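Probable oxidoreductase protein (Rhizobium etli, PDB 4FB5) probably works as a nucleotide-dependent oxidoreductase of the GFO/IDH/MocA family, pairing a Rossmann domain with an open-faced beta-sheet domain. Local coordinates at residues R278-S292 / Y295-A308. Numbering follows the deposited sequence.
Sequences RKGRIALQIYGSKGS and YDQERMNEFELYQA
Glu298 reaches back from the turn after strand 291-296 to the loop that leads into strand 281-288. From CB, chi1 of -83° puts CG beside the backbone N, anti to the carbonyl carbon, and from CG the chain runs straight out. CG rests on the peptide of Gly280, 3.7 Å from its C; CD lies 3.9 Å from Arg281 CB. At the tip, OE1 accepts two backbone bonds, from Lys279 N at 2.9 Å, nearly along the C-O axis, and from Gly280 N at 3.2 Å on its anti lone pair. OE2 accepts a hydrogen bond from a water, which in turn accepts one from Arg278 NH1; Arg278 NE is hydrogen-bonded to Tyr287 OH of a neighbouring subunit. With an alanine in place of Glu298, the N-H groups of Lys279 and Gly280 would probably lose their shared acceptor, and the loop its tie to the turn.

Next to it, Arg281 NH1 forms a salt bridge with Asp296 OD1 (2.9 Å), the guanidinium and carboxylate planes 61° apart, while its NH2 pairs with Glu181. The guanidinium lies between Ala283 CB on one face and the Arg278 guanidinium on the other. Asp296 suits a turn as well as a charge, because its OD2 accepts from Glu298 N in an Asx turn.

The hairpin itself is held by Leu284 and Tyr295, a hydrogen-bonded antiparallel pair, and by Gln297 N to Ile282 O at 2.9 Å. Farther along, Ser292 and Tyr306 pair likewise, joining strand 302-307 to the same sheet. Backbone bonds thus set the register of this antiparallel meander, while carboxylates fasten its loop end, their charge probably easing the close approach of the two guanidinium groups.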
loop_
_atom_site.group_PDB
_atom_site.type_symbol
_atom_site.label_atom_id
_atom_site.label_comp_id
_atom_site.label_asym_id
_atom_site.label_seq_id
_atom_site.Cartn_x
_atom_site.Cartn_y
_atom_site.Cartn_z
ATOM N N ARG A 278 -13.820 -7.474 2.006
ATOM C CA ARG A 278 -14.098 -6.069 1.935
ATOM C C ARG A 278 -14.954 -5.691 3.155
ATOM O O ARG A 278 -15.947 -6.345 3.458
ATOM C CB ARG A 278 -14.822 -5.779 0.632
ATOM C CG ARG A 278 -14.085 -6.296 -0.639
ATOM C CD ARG A 278 -12.742 -5.678 -0.718
ATOM N NE ARG A 278 -12.121 -5.680 -2.048
ATOM C CZ ARG A 278 -10.893 -5.211 -2.239
ATOM N NH1 ARG A 278 -10.255 -4.760 -1.196
ATOM N NH2 ARG A 278 -10.305 -5.226 -3.421
ATOM N N LYS A 279 -14.583 -4.652 3.882
ATOM C CA LYS A 279 -15.329 -4.314 5.097
ATOM C C LYS A 279 -16.140 -3.076 4.895
ATOM O O LYS A 279 -17.332 -3.052 5.226
ATOM C CB LYS A 279 -14.419 -4.134 6.303
ATOM C CG LYS A 279 -13.471 -5.356 6.620
ATOM C CD LYS A 279 -14.208 -6.702 6.564
ATOM C CE LYS A 279 -13.336 -7.804 7.109
ATOM N NZ LYS A 279 -13.896 -9.184 6.939
ATOM N N GLY A 280 -15.530 -2.034 4.363
ATOM C CA GLY A 280 -16.238 -0.788 4.237
ATOM C C GLY A 280 -15.707 -0.109 3.017
ATOM O O GLY A 280 -15.451 1.076 3.065
ATOM N N ARG A 281 -15.522 -0.864 1.926
ATOM C CA ARG A 281 -14.812 -0.367 0.774
ATOM C C ARG A 281 -15.734 0.427 -0.143
ATOM O O ARG A 281 -16.802 -0.052 -0.532
ATOM C CB ARG A 281 -14.218 -1.516 -0.016
ATOM C CG ARG A 281 -13.684 -1.131 -1.425
ATOM C CD ARG A 281 -12.920 -2.323 -1.939
ATOM N NE ARG A 281 -12.641 -2.355 -3.365
ATOM C CZ ARG A 281 -11.485 -1.962 -3.887
ATOM N NH1 ARG A 281 -10.510 -1.511 -3.095
ATOM N NH2 ARG A 281 -11.301 -2.030 -5.197
ATOM N N ILE A 282 -15.295 1.615 -0.521
ATOM C CA ILE A 282 -15.881 2.328 -1.627
ATOM C C ILE A 282 -14.687 2.790 -2.387
ATOM O O ILE A 282 -13.875 3.547 -1.828
ATOM C CB ILE A 282 -16.603 3.576 -1.132
ATOM C CG1 ILE A 282 -17.776 3.158 -0.244
ATOM C CG2 ILE A 282 -17.022 4.409 -2.301
ATOM C CD1 ILE A 282 -18.563 4.296 0.358
ATOM N N ALA A 283 -14.531 2.334 -3.617
ATOM C CA ALA A 283 -13.315 2.655 -4.354
ATOM C C ALA A 283 -13.704 3.437 -5.561
ATOM O O ALA A 283 -14.537 3.022 -6.379
ATOM C CB ALA A 283 -12.555 1.415 -4.757
ATOM N N LEU A 284 -13.100 4.585 -5.685
ATOM C CA LEU A 284 -13.475 5.472 -6.747
ATOM C C LEU A 284 -12.255 5.824 -7.562
ATOM O O LEU A 284 -11.241 6.210 -6.997
ATOM C CB LEU A 284 -14.109 6.676 -6.107
ATOM C CG LEU A 284 -14.354 7.913 -6.923
ATOM C CD1 LEU A 284 -15.372 7.578 -7.937
ATOM C CD2 LEU A 284 -14.878 8.963 -5.947
ATOM N N GLN A 285 -12.325 5.609 -8.870
ATOM C CA GLN A 285 -11.245 6.011 -9.768
ATOM C C GLN A 285 -11.797 6.953 -10.824
ATOM O O GLN A 285 -12.810 6.660 -11.456
ATOM C CB GLN A 285 -10.572 4.819 -10.453
ATOM C CG GLN A 285 -10.174 3.670 -9.527
ATOM C CD GLN A 285 -9.934 2.362 -10.319
ATOM O OE1 GLN A 285 -10.750 1.407 -10.265
ATOM N NE2 GLN A 285 -8.821 2.328 -11.085
ATOM N N ILE A 286 -11.150 8.099 -10.998
ATOM C CA ILE A 286 -11.612 9.117 -11.946
ATOM C C ILE A 286 -10.567 9.427 -13.004
ATOM O O ILE A 286 -9.458 9.728 -12.675
ATOM C CB ILE A 286 -11.901 10.404 -11.247
ATOM C CG1 ILE A 286 -12.796 10.166 -10.035
ATOM C CG2 ILE A 286 -12.514 11.372 -12.230
ATOM C CD1 ILE A 286 -12.825 11.380 -9.091
ATOM N N TYR A 287 -10.904 9.380 -14.276
ATOM C CA TYR A 287 -9.863 9.569 -15.291
ATOM C C TYR A 287 -10.202 10.716 -16.237
ATOM O O TYR A 287 -11.283 10.712 -16.869
ATOM C CB TYR A 287 -9.582 8.292 -16.067
ATOM C CG TYR A 287 -9.036 7.155 -15.239
ATOM C CD1 TYR A 287 -7.704 7.088 -14.898
ATOM C CD2 TYR A 287 -9.845 6.122 -14.836
ATOM C CE1 TYR A 287 -7.209 6.019 -14.127
ATOM C CE2 TYR A 287 -9.367 5.070 -14.068
ATOM C CZ TYR A 287 -8.054 5.020 -13.720
ATOM O OH TYR A 287 -7.575 3.955 -12.962
ATOM N N GLY A 288 -9.287 11.686 -16.321
ATOM C CA GLY A 288 -9.424 12.835 -17.179
ATOM C C GLY A 288 -8.318 12.994 -18.203
ATOM O O GLY A 288 -7.386 12.234 -18.267
ATOM N N SER A 289 -8.420 14.016 -19.025
ATOM C CA SER A 289 -7.445 14.204 -20.085
ATOM C C SER A 289 -6.146 14.819 -19.590
ATOM O O SER A 289 -5.159 14.841 -20.336
ATOM C CB SER A 289 -8.039 15.050 -21.185
ATOM O OG SER A 289 -8.476 16.249 -20.636
ATOM N N LYS A 290 -6.135 15.301 -18.341
ATOM C CA LYS A 290 -4.872 15.826 -17.790
ATOM C C LYS A 290 -4.415 15.175 -16.468
ATOM O O LYS A 290 -3.443 15.664 -15.832
ATOM C CB LYS A 290 -4.939 17.353 -17.596
ATOM C CG LYS A 290 -5.498 18.144 -18.802
ATOM C CD LYS A 290 -4.732 19.426 -19.006
ATOM C CE LYS A 290 -5.390 20.617 -18.318
ATOM N NZ LYS A 290 -5.563 21.674 -19.363
ATOM N N GLY A 291 -5.100 14.091 -16.072
ATOM C CA GLY A 291 -4.725 13.366 -14.904
ATOM C C GLY A 291 -5.784 12.490 -14.303
ATOM O O GLY A 291 -6.802 12.233 -14.924
ATOM N N SER A 292 -5.523 12.003 -13.086
ATOM C CA SER A 292 -6.391 10.989 -12.460
ATOM C C SER A 292 -6.512 11.135 -10.950
ATOM O O SER A 292 -5.630 11.689 -10.280
ATOM C CB SER A 292 -5.840 9.596 -12.773
ATOM O OG SER A 292 -5.460 9.490 -14.127
ATOM N N TYR A 295 -9.433 7.040 -4.817
ATOM C CA TYR A 295 -9.880 7.176 -3.452
ATOM C C TYR A 295 -10.437 5.854 -2.983
ATOM O O TYR A 295 -10.981 5.141 -3.764
ATOM C CB TYR A 295 -10.943 8.258 -3.354
ATOM C CG TYR A 295 -11.639 8.260 -2.026
ATOM C CD1 TYR A 295 -11.052 8.821 -0.899
ATOM C CD2 TYR A 295 -12.833 7.602 -1.877
ATOM C CE1 TYR A 295 -11.693 8.759 0.365
ATOM C CE2 TYR A 295 -13.440 7.499 -0.643
ATOM C CZ TYR A 295 -12.888 8.095 0.437
ATOM O OH TYR A 295 -13.601 8.057 1.539
ATOM N N ASP A 296 -10.298 5.545 -1.702
ATOM C CA ASP A 296 -10.756 4.299 -1.127
ATOM C C ASP A 296 -11.183 4.532 0.331
ATOM O O ASP A 296 -10.301 4.721 1.190
ATOM C CB ASP A 296 -9.642 3.270 -1.119
ATOM C CG ASP A 296 -10.169 1.825 -0.869
ATOM O OD1 ASP A 296 -9.748 0.909 -1.631
ATOM O OD2 ASP A 296 -10.994 1.598 0.078
ATOM N N GLN A 297 -12.498 4.479 0.591
ATOM C CA GLN A 297 -13.109 4.633 1.903
ATOM C C GLN A 297 -12.424 3.895 3.060
ATOM O O GLN A 297 -12.606 4.257 4.220
ATOM C CB GLN A 297 -14.556 4.139 1.845
ATOM C CG GLN A 297 -15.405 4.608 3.006
ATOM C CD GLN A 297 -15.507 6.147 3.048
ATOM O OE1 GLN A 297 -15.588 6.821 1.999
ATOM N NE2 GLN A 297 -15.490 6.697 4.236
ATOM N N GLU A 298 -11.689 2.831 2.761
ATOM C CA GLU A 298 -11.080 2.031 3.825
ATOM C C GLU A 298 -9.840 2.723 4.403
ATOM O O GLU A 298 -9.362 2.348 5.469
ATOM C CB GLU A 298 -10.788 0.583 3.353
ATOM C CG GLU A 298 -12.013 -0.343 3.433
ATOM C CD GLU A 298 -11.738 -1.810 2.971
ATOM O OE1 GLU A 298 -12.588 -2.681 3.267
ATOM O OE2 GLU A 298 -10.688 -2.086 2.314
ATOM N N ARG A 299 -9.337 3.699 3.648
ATOM C CA ARG A 299 -8.338 4.692 4.038
ATOM C C ARG A 299 -8.944 6.061 3.694
ATOM O O ARG A 299 -8.411 6.849 2.916
ATOM C CB ARG A 299 -7.061 4.455 3.255
ATOM C CG ARG A 299 -6.453 3.137 3.641
ATOM C CD ARG A 299 -5.088 2.911 3.075
ATOM N NE ARG A 299 -5.097 2.979 1.614
ATOM C CZ ARG A 299 -5.710 2.114 0.836
ATOM N NH1 ARG A 299 -6.430 1.117 1.375
ATOM N NH2 ARG A 299 -5.646 2.279 -0.474
HETATM N N MSE A 300 -10.132 6.255 4.221
HETATM C CA MSE A 300 -10.918 7.474 4.244
HETATM C C MSE A 300 -10.118 8.815 4.285
HETATM O O MSE A 300 -10.571 9.889 3.840
HETATM C CB MSE A 300 -11.640 7.379 5.561
HETATM C CG MSE A 300 -13.042 7.583 5.462
HETATM SE SE MSE A 300 -13.780 8.288 7.162
HETATM C CE MSE A 300 -12.910 7.057 8.465
ATOM N N ASN A 301 -8.955 8.756 4.909
ATOM C CA ASN A 301 -8.256 9.999 5.147
ATOM C C ASN A 301 -7.170 10.305 4.129
ATOM O O ASN A 301 -6.294 11.041 4.404
ATOM C CB ASN A 301 -7.789 10.083 6.604
ATOM C CG ASN A 301 -8.976 10.228 7.563
ATOM O OD1 ASN A 301 -9.334 9.293 8.254
ATOM N ND2 ASN A 301 -9.628 11.395 7.548
ATOM N N GLU A 302 -7.260 9.733 2.947
ATOM C CA GLU A 302 -6.274 9.988 1.908
ATOM C C GLU A 302 -6.906 9.853 0.538
ATOM O O GLU A 302 -8.038 9.386 0.410
ATOM C CB GLU A 302 -5.034 9.084 2.043
ATOM C CG GLU A 302 -5.377 7.641 2.249
ATOM C CD GLU A 302 -4.159 6.736 2.394
ATOM O OE1 GLU A 302 -3.819 6.051 1.392
ATOM O OE2 GLU A 302 -3.563 6.689 3.519
ATOM N N PHE A 303 -6.200 10.349 -0.467
ATOM C CA PHE A 303 -6.497 10.050 -1.843
ATOM C C PHE A 303 -5.258 10.246 -2.638
ATOM O O PHE A 303 -4.300 10.771 -2.157
ATOM C CB PHE A 303 -7.635 10.866 -2.382
ATOM C CG PHE A 303 -7.301 12.281 -2.576
ATOM C CD1 PHE A 303 -7.104 12.788 -3.879
ATOM C CD2 PHE A 303 -7.207 13.132 -1.476
ATOM C CE1 PHE A 303 -6.778 14.118 -4.080
ATOM C CE2 PHE A 303 -6.895 14.460 -1.655
ATOM C CZ PHE A 303 -6.682 14.967 -2.970
ATOM N N GLU A 304 -5.290 9.758 -3.856
ATOM C CA GLU A 304 -4.129 9.732 -4.696
ATOM C C GLU A 304 -4.466 10.516 -5.943
ATOM O O GLU A 304 -5.512 10.276 -6.531
ATOM C CB GLU A 304 -3.777 8.295 -5.079
ATOM C CG GLU A 304 -3.377 7.405 -3.966
ATOM C CD GLU A 304 -2.819 6.081 -4.486
ATOM O OE1 GLU A 304 -1.745 6.075 -5.128
ATOM O OE2 GLU A 304 -3.454 5.018 -4.257
ATOM N N LEU A 305 -3.585 11.435 -6.330
ATOM C CA LEU A 305 -3.807 12.353 -7.448
ATOM C C LEU A 305 -2.656 12.335 -8.429
ATOM O O LEU A 305 -1.514 12.533 -8.036
ATOM C CB LEU A 305 -3.976 13.791 -6.919
ATOM C CG LEU A 305 -3.868 14.915 -7.963
ATOM C CD1 LEU A 305 -5.108 14.979 -8.747
ATOM C CD2 LEU A 305 -3.630 16.267 -7.342
ATOM N N TYR A 306 -2.954 12.092 -9.701
ATOM C CA TYR A 306 -1.912 12.047 -10.747
ATOM C C TYR A 306 -2.045 13.184 -11.724
ATOM O O TYR A 306 -3.112 13.341 -12.332
ATOM C CB TYR A 306 -1.998 10.779 -11.574
ATOM C CG TYR A 306 -0.913 10.691 -12.612
ATOM C CD1 TYR A 306 0.187 9.868 -12.408
ATOM C CD2 TYR A 306 -0.952 11.477 -13.784
ATOM C CE1 TYR A 306 1.196 9.759 -13.342
ATOM C CE2 TYR A 306 0.031 11.389 -14.743
ATOM C CZ TYR A 306 1.109 10.521 -14.521
ATOM O OH TYR A 306 2.095 10.411 -15.447
ATOM N N GLN A 307 -0.954 13.932 -11.917
ATOM C CA GLN A 307 -0.971 15.059 -12.814
ATOM C C GLN A 307 -0.020 14.953 -13.951
ATOM O O GLN A 307 1.145 14.966 -13.740
ATOM C CB GLN A 307 -0.627 16.276 -12.061
ATOM C CG GLN A 307 -1.812 16.824 -11.392
ATOM C CD GLN A 307 -1.451 18.036 -10.578
ATOM O OE1 GLN A 307 -0.997 17.914 -9.451
ATOM N NE2 GLN A 307 -1.641 19.215 -11.152
ATOM N N ALA A 308 -0.529 14.898 -15.173
ATOM C CA ALA A 308 0.288 14.876 -16.361
ATOM C C ALA A 308 0.905 16.262 -16.515
ATOM O O ALA A 308 0.462 17.060 -17.335
ATOM C CB ALA A 308 -0.589 14.542 -17.561
HETATM O O HOH W 1 -10.569 -4.774 1.866
HETATM O O HOH W 2 -8.510 -0.364 -3.942
#